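Local atomic coordinates of putative sugar ABC transporter (Yersinia enterocolitica subsp. enterocolitica 8081, PDB entry 5ULB), a protein that probably binds methylthioribose-like sugars in the periplasm and delivers them to an ABC transporter for uptake. Residues A[19-24]-A[49-54]; A[25-30]-A[59-64]; A[67-72]-A[93-98]; A[83-88]-A[151-156]; A[102-107]-A[118-123]. All coordinates share one frame; numbering follows the deposited sequence.

Contact 1. Residues A[19-24]-A[49-54]; sequences QIKIAV and GFKVDT
The beta-alpha-beta unit made of strand 21-26, helix 32-48 and strand 51-56 is closed here by pairing its two parallel strands, and Ile20 meets Phe50 where the pairing starts. Lys51 N donates to Ile20 O, and Ile22 N donates to Lys51 O. Asp53 N then reaches Ile22 O, and Val24 N reaches Asp53 O at 2.8 Å. The short strand axes run 4.7 Å apart at 20°. Ile20 and Phe50 lie side by side and point the same way. The methyl CG2 of Ile20 sits 3.7 Å from the centroid of the Phe50 ring, almost exactly above its centre, a CH-pi contact. With chi1 at -66°, CG1 of Ile20 stands beside the backbone N, which leaves CG2 to lie over the ring. Ile22 CG1 approaches Phe50 CD2 at 3.8 Å. Further along the same face, Val24 CG2 meets Val52 CG1 at 3.9 Å. Gly49 ends helix 32-48 in a Schellman motif. Its O takes a hydrogen bond of 3.0 Å from Gln19 NE2, which comes from well above the carbonyl plane. A water also links Ile20 N to Gly49 O. On the other face, within strand 51-56, Lys51 NZ makes a 3.0 Å salt bridge to Asp53 OD1, on its syn side, while Asp53 OD2 is bonded to Tyr76 OH. The face of Ile20, Ile22 and Phe50 packs on helix 262-278. Val24 and Val52 pack on helix 32-48. Strand 78-82 flanks strand 21-26, while strand 51-56 is outermost in the chain's sheet.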
# COMPACT_ATOMS: atom_id res chain seq x y z
N GLN A 19 1.77 7.01 28.25
CA GLN A 19 1.22 6.93 26.92
C GLN A 19 1.08 5.47 26.52
O GLN A 19 1.92 4.61 26.77
CB GLN A 19 2.07 7.63 25.78
CG GLN A 19 2.12 9.08 25.87
CD GLN A 19 2.86 9.49 24.61
OE1 GLN A 19 4.06 9.32 24.61
NE2 GLN A 19 2.16 9.96 23.57
N ILE A 20 -0.02 5.21 25.79
CA ILE A 20 -0.12 3.97 25.02
C ILE A 20 0.97 4.00 23.95
O ILE A 20 1.13 5.01 23.27
CB ILE A 20 -1.52 3.85 24.43
CG1 ILE A 20 -2.61 3.67 25.51
CG2 ILE A 20 -1.59 2.78 23.35
CD1 ILE A 20 -2.61 2.42 26.15
N LYS A 21 1.69 2.87 23.79
CA LYS A 21 2.80 2.81 22.84
C LYS A 21 2.52 1.76 21.78
O LYS A 21 2.19 0.59 22.13
CB LYS A 21 4.11 2.54 23.59
CG LYS A 21 4.34 3.51 24.71
CD LYS A 21 5.44 3.20 25.69
CE LYS A 21 5.42 4.34 26.73
NZ LYS A 21 4.31 4.27 27.74
N ILE A 22 2.69 2.14 20.52
CA ILE A 22 2.46 1.29 19.37
C ILE A 22 3.76 1.16 18.55
O ILE A 22 4.41 2.19 18.29
CB ILE A 22 1.36 1.89 18.45
CG1 ILE A 22 0.12 2.25 19.25
CG2 ILE A 22 1.04 0.97 17.30
CD1 ILE A 22 -0.61 1.19 19.98
N ALA A 23 4.08 -0.05 18.17
CA ALA A 23 5.22 -0.29 17.25
C ALA A 23 4.64 -0.64 15.87
O ALA A 23 3.76 -1.54 15.79
CB ALA A 23 6.11 -1.36 17.77
N VAL A 24 5.16 -0.03 14.84
CA VAL A 24 4.81 -0.38 13.46
C VAL A 24 6.04 -0.93 12.76
O VAL A 24 7.10 -0.22 12.74
CB VAL A 24 4.27 0.85 12.73
CG1 VAL A 24 3.86 0.53 11.31
CG2 VAL A 24 3.19 1.52 13.54
N GLY A 49 -3.31 10.44 21.04
CA GLY A 49 -2.34 10.57 22.15
C GLY A 49 -1.39 9.43 22.32
O GLY A 49 -0.77 9.34 23.38
N PHE A 50 -1.27 8.57 21.33
CA PHE A 50 -0.40 7.41 21.38
C PHE A 50 1.01 7.73 20.95
O PHE A 50 1.21 8.61 20.10
CB PHE A 50 -0.93 6.31 20.48
CG PHE A 50 -2.26 5.69 20.85
CD1 PHE A 50 -3.01 6.04 21.91
CD2 PHE A 50 -2.75 4.69 20.02
CE1 PHE A 50 -4.25 5.39 22.17
CE2 PHE A 50 -3.94 4.08 20.24
CZ PHE A 50 -4.71 4.39 21.31
N LYS A 51 1.99 7.07 21.53
CA LYS A 51 3.38 7.13 21.00
C LYS A 51 3.44 6.05 19.91
O LYS A 51 3.06 4.92 20.14
CB LYS A 51 4.33 6.81 22.10
CG LYS A 51 5.79 6.73 21.69
CD LYS A 51 6.76 6.66 22.85
CE LYS A 51 8.25 6.51 22.54
NZ LYS A 51 8.76 7.27 21.44
N VAL A 52 3.92 6.40 18.73
CA VAL A 52 4.01 5.49 17.60
C VAL A 52 5.51 5.44 17.21
O VAL A 52 6.07 6.46 16.80
CB VAL A 52 3.20 5.93 16.41
CG1 VAL A 52 3.42 5.00 15.21
CG2 VAL A 52 1.73 6.01 16.79
N ASP A 53 6.09 4.25 17.28
CA ASP A 53 7.47 4.00 16.92
C ASP A 53 7.46 3.16 15.64
O ASP A 53 6.90 2.07 15.66
CB ASP A 53 8.21 3.24 18.04
CG ASP A 53 8.44 4.07 19.30
OD1 ASP A 53 8.40 5.30 19.24
OD2 ASP A 53 8.74 3.43 20.36
N THR A 54 8.09 3.60 14.61
CA THR A 54 8.11 2.99 13.30
C THR A 54 9.48 2.41 12.92
O THR A 54 10.51 2.96 13.24
CB THR A 54 7.57 3.91 12.17
OG1 THR A 54 8.43 5.02 12.03
CG2 THR A 54 6.21 4.46 12.50
O HOH W 1 -2.01 7.25 25.62

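Contact 2. Residues A[25-30]-A[59-64]; sequences IRNLGS and GDDARF
Asn27 and Leu28 leave the end of strand 21-26 and pass close to Gly59, with the CA atoms of Leu28 and Gly59 4.4 Å apart. Gly59, at positive phi, leads into helix 61-73. Its CA makes a CA-H...O contact of 3.4 Å with Asn27 O. Asp60 is the N-cap of the helix: its OD1 accepts from Arg63 N at 3.1 Å, from above the carboxylate plane.

The side chain of Asn27 lies against the first turn of the helix, with ND2 toward Asp61 and with CB and OD1 toward Phe64. Its CG is anti to the backbone N (chi1 -163°), which carries the amide toward the helix. There ND2 donates to Asp61 OD1 at 2.9 Å. The two flat groups are turned 67° from each other, and OD1 is met from above its carboxylate plane. Asn27 CB touches Phe64 CD1 at 3.5 Å, and amide and ring planes stand 45° apart. Ile25 CG2 meets the same ring atom, CD1 of Phe64, at 3.6 Å.

Asn27 ND2 also donates to Gln83 O, and OD1 of Asn27 is bonded to Ser57 OG. Asp61 OD1 has a second partner in Tyr88 OH. Asn27 O is buried with no hydrogen-bond partner. With both ends of its amide bonded, Asn27 is probably fixed in rotation, and it joins the strand end to the helix start beside Leu28, a residue of the sugar pocket.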
# COMPACT_ATOMS: atom_id res chain seq x y z
N ILE A 25 6.00 -2.12 12.22
CA ILE A 25 7.14 -2.74 11.53
C ILE A 25 6.63 -3.05 10.13
O ILE A 25 5.69 -3.85 9.96
CB ILE A 25 7.67 -3.96 12.26
CG1 ILE A 25 7.99 -3.71 13.73
CG2 ILE A 25 8.96 -4.39 11.52
CD1 ILE A 25 6.89 -3.96 14.70
N ARG A 26 7.32 -2.50 9.14
CA ARG A 26 6.94 -2.65 7.74
C ARG A 26 8.13 -3.25 7.00
O ARG A 26 9.28 -2.77 7.09
CB ARG A 26 6.41 -1.38 7.12
CG ARG A 26 6.09 -1.43 5.64
CD ARG A 26 5.08 -0.37 5.27
NE ARG A 26 4.99 -0.21 3.84
CZ ARG A 26 3.86 -0.04 3.14
NH1 ARG A 26 2.65 -0.38 3.62
NH2 ARG A 26 3.97 0.25 1.87
N ASN A 27 7.88 -4.30 6.17
CA ASN A 27 8.91 -5.05 5.50
C ASN A 27 9.34 -4.50 4.15
O ASN A 27 9.43 -5.26 3.19
CB ASN A 27 8.45 -6.51 5.38
CG ASN A 27 9.53 -7.49 5.09
OD1 ASN A 27 10.71 -7.30 5.41
ND2 ASN A 27 9.12 -8.66 4.56
N LEU A 28 9.53 -3.17 4.08
CA LEU A 28 9.93 -2.49 2.89
C LEU A 28 10.92 -1.40 3.25
O LEU A 28 11.24 -1.21 4.45
CB LEU A 28 8.71 -1.93 2.09
CG LEU A 28 7.74 -2.98 1.53
CD1 LEU A 28 6.56 -2.26 0.95
CD2 LEU A 28 8.43 -3.77 0.44
N GLY A 29 11.42 -0.69 2.26
CA GLY A 29 12.18 0.52 2.43
C GLY A 29 11.34 1.76 2.34
O GLY A 29 10.12 1.72 2.54
N SER A 30 11.96 2.90 2.02
CA SER A 30 11.29 4.19 2.04
C SER A 30 10.72 4.61 0.70
O SER A 30 10.85 5.78 0.31
CB SER A 30 12.22 5.23 2.67
OG SER A 30 13.44 5.29 1.94
N GLY A 59 13.04 -4.52 3.32
CA GLY A 59 12.79 -5.78 2.61
C GLY A 59 13.58 -6.97 3.08
O GLY A 59 13.42 -8.06 2.54
N ASP A 60 14.38 -6.81 4.17
CA ASP A 60 15.20 -7.88 4.71
C ASP A 60 14.38 -8.56 5.76
O ASP A 60 14.11 -8.01 6.84
CB ASP A 60 16.51 -7.28 5.23
CG ASP A 60 17.42 -8.21 5.95
OD1 ASP A 60 17.00 -9.19 6.50
OD2 ASP A 60 18.67 -7.95 5.93
N ASP A 61 13.99 -9.81 5.47
CA ASP A 61 13.11 -10.49 6.36
C ASP A 61 13.70 -10.77 7.74
O ASP A 61 12.97 -10.88 8.76
CB ASP A 61 12.63 -11.78 5.74
CG ASP A 61 11.75 -11.56 4.48
OD1 ASP A 61 10.57 -11.22 4.61
OD2 ASP A 61 12.37 -11.64 3.38
N ALA A 62 15.03 -10.97 7.80
CA ALA A 62 15.71 -11.15 9.08
C ALA A 62 15.62 -9.94 9.94
O ALA A 62 15.31 -10.06 11.17
CB ALA A 62 17.11 -11.56 8.90
N ARG A 63 15.81 -8.79 9.34
CA ARG A 63 15.74 -7.51 10.08
C ARG A 63 14.28 -7.28 10.49
O ARG A 63 14.02 -6.82 11.63
CB ARG A 63 16.26 -6.38 9.23
CG ARG A 63 17.78 -6.52 8.93
CD ARG A 63 18.47 -5.39 8.19
NE ARG A 63 18.65 -4.26 9.10
CZ ARG A 63 17.89 -3.20 9.14
NH1 ARG A 63 18.21 -2.27 10.06
NH2 ARG A 63 16.85 -3.07 8.31
N PHE A 64 13.29 -7.62 9.65
CA PHE A 64 11.88 -7.53 9.99
C PHE A 64 11.58 -8.32 11.26
O PHE A 64 11.01 -7.81 12.24
CB PHE A 64 11.05 -8.04 8.84
CG PHE A 64 9.54 -7.94 9.10
CD1 PHE A 64 8.88 -6.74 8.84
CD2 PHE A 64 8.84 -8.98 9.55
CE1 PHE A 64 7.54 -6.69 9.01
CE2 PHE A 64 7.48 -8.90 9.77
CZ PHE A 64 6.86 -7.76 9.53

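Contact 3. Residues A[67-72]-A[93-98]; sequences FVNQAI and VKRIVA
Arg95 NH1 gives a short, nearly straight hydrogen bond to Asn69 OD1, 2.7 Å long with an angle of 172° at the hydrogen. The acceptor lies in the guanidinium plane. Seen from Asn69, however, the donor stands above the carbonyl plane, and the amide and guanidinium planes are 42° apart. Arg95 is modelled in two conformers, so this bond is doubtful as a permanent link and may hold only part of the time.

The Arg95 chain starts with CG anti to the backbone N (chi1 -165°) and bends at chi3, which in this conformer lays the guanidinium across Ile72. Ile72 CD1 comes over one face, nearer the rim than the centre, 3.7 Å from NH1 of Arg95. The CG2 branch of Ile72 touches Arg95 NH2 at the same distance.

Beneath this, Ile72 CD1 packs on Ile96 CG1 at 3.7 Å, the two side chains crossing at about a right angle. Val68 CG1 reaches Ile96 CD1 at 4.0 Å.

The two segments run nearly parallel, with axes 10.5 Å from each other, and both helices lie on strand 78-82. The joint is thus layered: buried aliphatic branches next to the sheet and, where the arginine takes this conformer, an amide-guanidinium bond bridging the helices toward the protein surface.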
# COMPACT_ATOMS: atom_id res chain seq x y z
N PHE A 67 13.09 -6.77 14.41
CA PHE A 67 12.30 -5.64 14.85
C PHE A 67 11.05 -6.07 15.58
O PHE A 67 10.65 -5.50 16.60
CB PHE A 67 11.99 -4.64 13.78
CG PHE A 67 13.14 -3.82 13.30
CD1 PHE A 67 13.94 -3.16 14.13
CD2 PHE A 67 13.25 -3.57 11.93
CE1 PHE A 67 14.93 -2.31 13.66
CE2 PHE A 67 14.21 -2.67 11.47
CZ PHE A 67 15.07 -2.07 12.34
N VAL A 68 10.37 -7.07 15.05
CA VAL A 68 9.14 -7.52 15.71
C VAL A 68 9.39 -8.18 17.05
O VAL A 68 8.73 -7.89 18.07
CB VAL A 68 8.23 -8.39 14.78
CG1 VAL A 68 6.99 -8.83 15.52
CG2 VAL A 68 7.97 -7.76 13.45
N ASN A 69 10.41 -9.02 17.08
CA ASN A 69 10.78 -9.65 18.27
C ASN A 69 11.22 -8.65 19.40
O ASN A 69 10.83 -8.77 20.57
CB ASN A 69 11.90 -10.66 18.03
CG ASN A 69 11.37 -11.96 17.40
OD1 ASN A 69 10.27 -12.44 17.77
ND2 ASN A 69 12.16 -12.60 16.60
N GLN A 70 11.92 -7.63 18.99
CA GLN A 70 12.30 -6.60 19.93
C GLN A 70 11.08 -5.82 20.44
O GLN A 70 10.96 -5.55 21.63
CB GLN A 70 13.27 -5.64 19.33
CG GLN A 70 14.63 -6.28 19.04
CD GLN A 70 15.54 -5.52 18.14
OE1 GLN A 70 15.44 -4.35 17.97
NE2 GLN A 70 16.54 -6.25 17.58
N ALA A 71 10.12 -5.54 19.52
CA ALA A 71 8.88 -4.83 20.00
C ALA A 71 8.12 -5.71 21.00
O ALA A 71 7.56 -5.20 21.96
CB ALA A 71 8.01 -4.52 18.80
N ILE A 72 8.02 -7.00 20.78
CA ILE A 72 7.37 -7.91 21.75
C ILE A 72 8.11 -7.83 23.10
O ILE A 72 7.50 -7.69 24.14
CB ILE A 72 7.35 -9.37 21.24
CG1 ILE A 72 6.48 -9.51 20.00
CG2 ILE A 72 6.88 -10.30 22.28
CD1 ILE A 72 6.64 -10.82 19.22
N VAL A 93 2.99 -13.54 14.82
CA VAL A 93 1.72 -12.97 15.29
C VAL A 93 1.13 -13.74 16.41
O VAL A 93 0.61 -13.17 17.37
CB VAL A 93 0.78 -12.72 14.12
CG1 VAL A 93 -0.58 -12.24 14.64
CG2 VAL A 93 1.33 -11.71 13.15
N LYS A 94 1.22 -15.06 16.34
CA LYS A 94 0.75 -15.84 17.47
C LYS A 94 1.52 -15.49 18.80
O LYS A 94 0.95 -15.48 19.90
CB LYS A 94 0.84 -17.36 17.28
CG LYS A 94 -0.17 -17.85 16.22
CD LYS A 94 0.05 -19.34 15.96
CE LYS A 94 -0.97 -19.78 14.92
NZ LYS A 94 -0.79 -21.20 14.67
N ARG A 95 2.82 -15.17 18.67
CA ARG A 95 3.62 -14.83 19.84
C ARG A 95 3.17 -13.39 20.37
O ARG A 95 3.12 -13.13 21.56
CB ARG A 95 5.11 -14.86 19.51
CG ARG A 95 6.02 -14.88 20.74
CD ARG A 95 7.40 -15.54 20.48
NE ARG A 95 8.31 -14.51 20.10
CZ ARG A 95 8.85 -13.62 20.94
NH1 ARG A 95 9.64 -12.68 20.42
NH2 ARG A 95 8.61 -13.61 22.27
N ILE A 96 2.83 -12.50 19.45
CA ILE A 96 2.37 -11.19 19.82
C ILE A 96 1.11 -11.38 20.65
O ILE A 96 0.96 -10.81 21.73
CB ILE A 96 2.06 -10.33 18.58
CG1 ILE A 96 3.37 -9.99 17.82
CG2 ILE A 96 1.40 -9.00 18.97
CD1 ILE A 96 3.16 -9.30 16.47
N VAL A 97 0.16 -12.12 20.12
CA VAL A 97 -1.14 -12.37 20.81
C VAL A 97 -0.92 -13.03 22.18
O VAL A 97 -1.54 -12.67 23.21
CB VAL A 97 -2.07 -13.21 19.94
CG1 VAL A 97 -3.29 -13.58 20.75
CG2 VAL A 97 -2.46 -12.41 18.73
N ALA A 98 0.01 -14.04 22.22
CA ALA A 98 0.27 -14.75 23.48
C ALA A 98 0.83 -13.86 24.55
O ALA A 98 0.69 -14.17 25.69
CB ALA A 98 1.25 -15.88 23.22

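Contact 4. Residues A[83-88]-A[151-156]; sequences QGRDPY and AGFPPM
Arg85 starts with CG beside its backbone N (chi1 -65°), runs on extended through chi2, and bends at chi3 (45°), which brings CD and the guanidinium over one face of the Phe153 ring. The CD atom of Arg85 lies 4.0 Å from the ring centroid of Phe153, close to the ring normal, as a CH-pi contact. CZ of Arg85 stands 5.0 Å from the same Phe153 centroid in a cation-pi contact. The guanidinium does not lie flat on the ring, since their planes are 50° apart. Gln83 CB touches the Phe153 edge at CD2, 4.0 Å away.

Both loops border the sugar site between the two lobes of a periplasmic binding protein. Phe153, Pro155 and the selenomethionine Met156 line the pocket for the beta anomer, and Gln83 NE2 makes a weak hydrogen bond to O4 of the bound sugar. Phe153 is the N-cap residue of helix 154-169.

Gly152 is at positive phi, and its carbonyl carbon sits over one face of the guanidinium of Arg85. Two waters fill in the polar links. One accepts from Arg85 NH1 at 2.8 Å and donates to Asp86 O and, weakly, to Gly152 O. The other accepts from Asp86 N and donates to Gly152 O at 2.8 Å. Within the 83-88 loop, Arg85 N donates to Tyr88 OH at 3.0 Å. Arg85 NH2 has a long, weak ion pair with Asp61 OD2.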
# COMPACT_ATOMS: atom_id res chain seq x y z
N GLN A 83 3.43 -6.09 5.26
CA GLN A 83 4.22 -6.87 4.35
C GLN A 83 5.05 -7.97 5.00
O GLN A 83 6.05 -8.43 4.45
CB GLN A 83 5.10 -6.03 3.39
CG GLN A 83 4.29 -5.22 2.29
CD GLN A 83 3.74 -3.98 2.75
OE1 GLN A 83 4.24 -3.41 3.72
NE2 GLN A 83 2.67 -3.50 2.12
N GLY A 84 4.57 -8.49 6.13
CA GLY A 84 5.20 -9.71 6.71
C GLY A 84 4.98 -10.90 5.81
O GLY A 84 3.88 -11.09 5.28
N ARG A 85 6.03 -11.68 5.60
CA ARG A 85 6.00 -12.78 4.64
C ARG A 85 5.89 -14.14 5.33
O ARG A 85 6.16 -14.30 6.54
CB ARG A 85 7.22 -12.72 3.70
CG ARG A 85 7.22 -11.51 2.83
CD ARG A 85 8.44 -11.43 1.87
NE ARG A 85 8.66 -12.67 1.22
CZ ARG A 85 9.54 -12.81 0.33
NH1 ARG A 85 9.69 -14.02 -0.25
NH2 ARG A 85 10.30 -11.75 0.10
N ASP A 86 5.57 -15.11 4.51
CA ASP A 86 5.83 -16.49 4.89
C ASP A 86 7.33 -16.75 4.86
O ASP A 86 8.05 -16.13 4.10
CB ASP A 86 5.16 -17.42 3.81
CG ASP A 86 3.64 -17.67 4.06
OD1 ASP A 86 3.27 -17.91 5.24
OD2 ASP A 86 2.93 -17.69 3.04
N PRO A 87 7.81 -17.65 5.68
CA PRO A 87 7.05 -18.62 6.53
C PRO A 87 6.81 -18.14 7.92
O PRO A 87 6.08 -18.81 8.69
CB PRO A 87 8.04 -19.80 6.63
CG PRO A 87 9.36 -19.17 6.58
CD PRO A 87 9.24 -18.03 5.56
N TYR A 88 7.41 -17.01 8.28
CA TYR A 88 7.52 -16.68 9.72
C TYR A 88 6.33 -15.88 10.35
O TYR A 88 6.25 -15.80 11.60
CB TYR A 88 8.86 -15.93 9.96
CG TYR A 88 8.92 -14.69 9.06
CD1 TYR A 88 8.27 -13.55 9.41
CD2 TYR A 88 9.61 -14.73 7.80
CE1 TYR A 88 8.29 -12.42 8.62
CE2 TYR A 88 9.60 -13.63 6.97
CZ TYR A 88 8.93 -12.43 7.38
OH TYR A 88 8.89 -11.37 6.54
N ALA A 151 8.05 -11.33 -6.64
CA ALA A 151 7.42 -12.48 -5.98
C ALA A 151 7.45 -12.37 -4.48
O ALA A 151 8.29 -11.72 -3.88
CB ALA A 151 8.12 -13.74 -6.39
N GLY A 152 6.53 -13.10 -3.85
CA GLY A 152 6.65 -13.46 -2.47
C GLY A 152 5.96 -12.65 -1.44
O GLY A 152 6.09 -13.00 -0.21
N PHE A 153 5.40 -11.52 -1.80
CA PHE A 153 4.63 -10.68 -0.95
C PHE A 153 3.16 -10.98 -1.15
O PHE A 153 2.74 -11.13 -2.31
CB PHE A 153 4.91 -9.22 -1.22
CG PHE A 153 6.29 -8.76 -0.82
CD1 PHE A 153 7.36 -8.91 -1.70
CD2 PHE A 153 6.54 -8.15 0.36
CE1 PHE A 153 8.64 -8.53 -1.34
CE2 PHE A 153 7.77 -7.75 0.74
CZ PHE A 153 8.82 -7.96 -0.06
N PRO A 154 2.33 -10.98 -0.11
CA PRO A 154 0.90 -11.29 -0.28
C PRO A 154 0.16 -10.49 -1.38
O PRO A 154 -0.50 -11.13 -2.25
CB PRO A 154 0.32 -11.16 1.09
CG PRO A 154 1.49 -11.51 1.98
CD PRO A 154 2.70 -10.97 1.33
N PRO A 155 0.32 -9.19 -1.44
CA PRO A 155 -0.37 -8.46 -2.50
C PRO A 155 0.13 -8.86 -3.87
O PRO A 155 -0.67 -8.87 -4.85
CB PRO A 155 -0.04 -7.01 -2.18
CG PRO A 155 1.21 -7.04 -1.30
CD PRO A 155 0.96 -8.22 -0.51
N MSE A 156 1.41 -9.12 -3.98
CA MSE A 156 2.00 -9.49 -5.26
C MSE A 156 1.45 -10.82 -5.70
O MSE A 156 1.17 -11.02 -6.92
CB MSE A 156 3.51 -9.49 -5.20
CG MSE A 156 4.10 -8.09 -5.03
SE MSE A 156 3.94 -7.12 -6.64
CE MSE A 156 4.09 -5.30 -5.94
O HOH W 2 7.75 -15.59 1.00
O HOH W 3 4.62 -14.26 1.81

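Contact 5. Residues A[102-107]-A[118-123]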
# COMPACT_ATOMS: atom_id res chain seq x y z
N ALA A 102 -2.02 -6.05 21.55
CA ALA A 102 -3.03 -5.85 20.48
C ALA A 102 -2.33 -5.79 19.12
O ALA A 102 -1.24 -5.18 18.99
CB ALA A 102 -3.78 -4.54 20.72
N VAL A 103 -2.99 -6.38 18.05
CA VAL A 103 -2.29 -6.46 16.80
C VAL A 103 -3.25 -6.37 15.62
O VAL A 103 -4.31 -7.05 15.62
CB VAL A 103 -1.37 -7.69 16.72
CG1 VAL A 103 -2.12 -8.98 17.09
CG2 VAL A 103 -0.62 -7.80 15.41
N SER A 104 -2.85 -5.59 14.61
CA SER A 104 -3.48 -5.60 13.32
C SER A 104 -2.35 -5.73 12.29
O SER A 104 -1.25 -5.19 12.50
CB SER A 104 -4.30 -4.33 13.08
OG SER A 104 -5.00 -4.32 11.88
N VAL A 105 -2.61 -6.39 11.14
CA VAL A 105 -1.66 -6.55 10.15
C VAL A 105 -2.22 -6.13 8.80
O VAL A 105 -3.42 -6.14 8.56
CB VAL A 105 -1.03 -7.94 10.07
CG1 VAL A 105 -0.41 -8.33 11.45
CG2 VAL A 105 -2.01 -9.00 9.61
N PHE A 106 -1.30 -5.69 7.92
CA PHE A 106 -1.62 -5.25 6.56
C PHE A 106 -0.74 -5.99 5.58
O PHE A 106 0.49 -6.06 5.77
CB PHE A 106 -1.43 -3.76 6.42
CG PHE A 106 -1.66 -3.26 5.01
CD1 PHE A 106 -2.93 -3.35 4.39
CD2 PHE A 106 -0.65 -2.79 4.29
CE1 PHE A 106 -3.06 -2.97 3.09
CE2 PHE A 106 -0.83 -2.40 2.97
CZ PHE A 106 -2.01 -2.54 2.32
N ASP A 107 -1.30 -6.58 4.53
CA ASP A 107 -0.54 -7.28 3.50
C ASP A 107 0.45 -8.27 4.07
O ASP A 107 1.56 -8.40 3.51
CB ASP A 107 0.20 -6.23 2.62
CG ASP A 107 -0.65 -5.70 1.50
OD1 ASP A 107 -1.80 -6.17 1.28
OD2 ASP A 107 -0.08 -4.78 0.78
N THR A 118 -6.81 -8.72 13.54
CA THR A 118 -7.42 -8.34 12.30
C THR A 118 -6.40 -8.38 11.19
O THR A 118 -5.33 -7.76 11.32
CB THR A 118 -8.07 -6.93 12.35
OG1 THR A 118 -8.97 -6.83 13.43
CG2 THR A 118 -8.74 -6.54 11.05
N VAL A 119 -6.74 -9.01 10.03
CA VAL A 119 -5.94 -8.98 8.86
C VAL A 119 -6.54 -8.01 7.87
O VAL A 119 -7.76 -8.05 7.60
CB VAL A 119 -5.73 -10.36 8.23
CG1 VAL A 119 -5.07 -11.33 9.21
CG2 VAL A 119 -7.00 -10.93 7.69
N THR A 120 -5.74 -7.09 7.34
CA THR A 120 -6.21 -6.13 6.42
C THR A 120 -5.46 -6.20 5.11
O THR A 120 -4.30 -6.62 5.07
CB THR A 120 -6.19 -4.69 6.98
OG1 THR A 120 -4.87 -4.14 7.02
CG2 THR A 120 -6.81 -4.54 8.39
N GLN A 121 -6.14 -5.82 4.01
CA GLN A 121 -5.56 -5.87 2.69
C GLN A 121 -6.37 -5.00 1.77
O GLN A 121 -7.49 -4.62 2.10
CB GLN A 121 -5.48 -7.28 2.16
CG GLN A 121 -6.79 -8.07 2.26
CD GLN A 121 -7.15 -8.66 3.65
OE1 GLN A 121 -6.25 -8.99 4.42
NE2 GLN A 121 -8.41 -8.62 4.03
N GLN A 122 -5.81 -4.67 0.62
CA GLN A 122 -6.58 -4.06 -0.44
C GLN A 122 -7.25 -5.17 -1.22
O GLN A 122 -6.97 -6.33 -1.06
CB GLN A 122 -5.66 -3.19 -1.35
CG GLN A 122 -4.94 -2.07 -0.58
CD GLN A 122 -3.73 -1.51 -1.24
OE1 GLN A 122 -3.71 -0.27 -1.60
NE2 GLN A 122 -2.75 -2.31 -1.45
N ASP A 123 -8.18 -4.78 -2.12
CA ASP A 123 -8.81 -5.76 -3.04
C ASP A 123 -7.91 -5.91 -4.21
O ASP A 123 -8.04 -5.24 -5.24
CB ASP A 123 -10.21 -5.21 -3.45
CG ASP A 123 -10.97 -6.19 -4.31
OD1 ASP A 123 -10.38 -7.20 -4.80
OD2 ASP A 123 -12.18 -5.95 -4.49
O HOH W 4 -3.25 -5.13 -0.62
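Val105 O is gripped twice by Thr120: by the backbone N at 2.8 Å and by the hydroxyl OG1 at 2.9 Å. The two donors reach Val105 O from opposite faces of its carbonyl plane. Thr120 can do this because OG1 sits between its own backbone N and carbonyl carbon (chi1 76°). The same OG1 lies in the plane of the Phe106 ring, at its edge, 3.4 Å from CD1 of Phe106. Backbone bonds continue the ladder on both sides. Val105 N donates to Thr118 O at 3.1 Å, and Asp107 N donates to Thr120 O at 3.0 Å. On the other face of the sheet, Val105 CG2 lies beside Val119 CG1 in one of two conformers of Val119.

Toward the sugar, Gln122 NE2 comes to the edge of the Phe106 ring, 3.8 Å from CZ of Phe106, with amide and ring planes 66° apart. A water accepts from both N and NE2 of Gln122 and lies 2.6 Å from Asp107 OD1. Gln122 NE2 also donates to O2 of the bound sugar, and Asp107 OD2 lies close to the sugar's O1. Gln83, a neighbouring pocket residue, makes a weak hydrogen bond from NE2 to OD2 of Asp107.

The second shell positions these groups. Arg158 forms a salt bridge with Asp107 OD1. Asn269 bonds Thr120 OG1 and Ser104 OG from helix 262-278. The arrangement is typical of periplasmic sugar-binding proteins, in which side chains at the C-terminal ends of parallel strands hold the ligand in the cleft.

How the contacts relate
From the N terminus, contact 1 closes the loop that holds helix 32-48 by pairing strands 21-26 and 51-56. Contact 2 crosses it, tying the end of strand 21-26 to the start of helix 61-73. Contact 3 follows in series and joins that helix to helix 89-98; it touches contact 1 through Ala23 and Ala71. Contact 4 crosses contact 3 and spans the longest stretch, linking the loop after strand 78-82 to the start of helix 154-169. Contact 5 falls within that span and pairs strands 102-106 and 118-122. Contacts 2, 4 and 5 meet around the sugar pocket, while contacts 1 and 3 lie farther out.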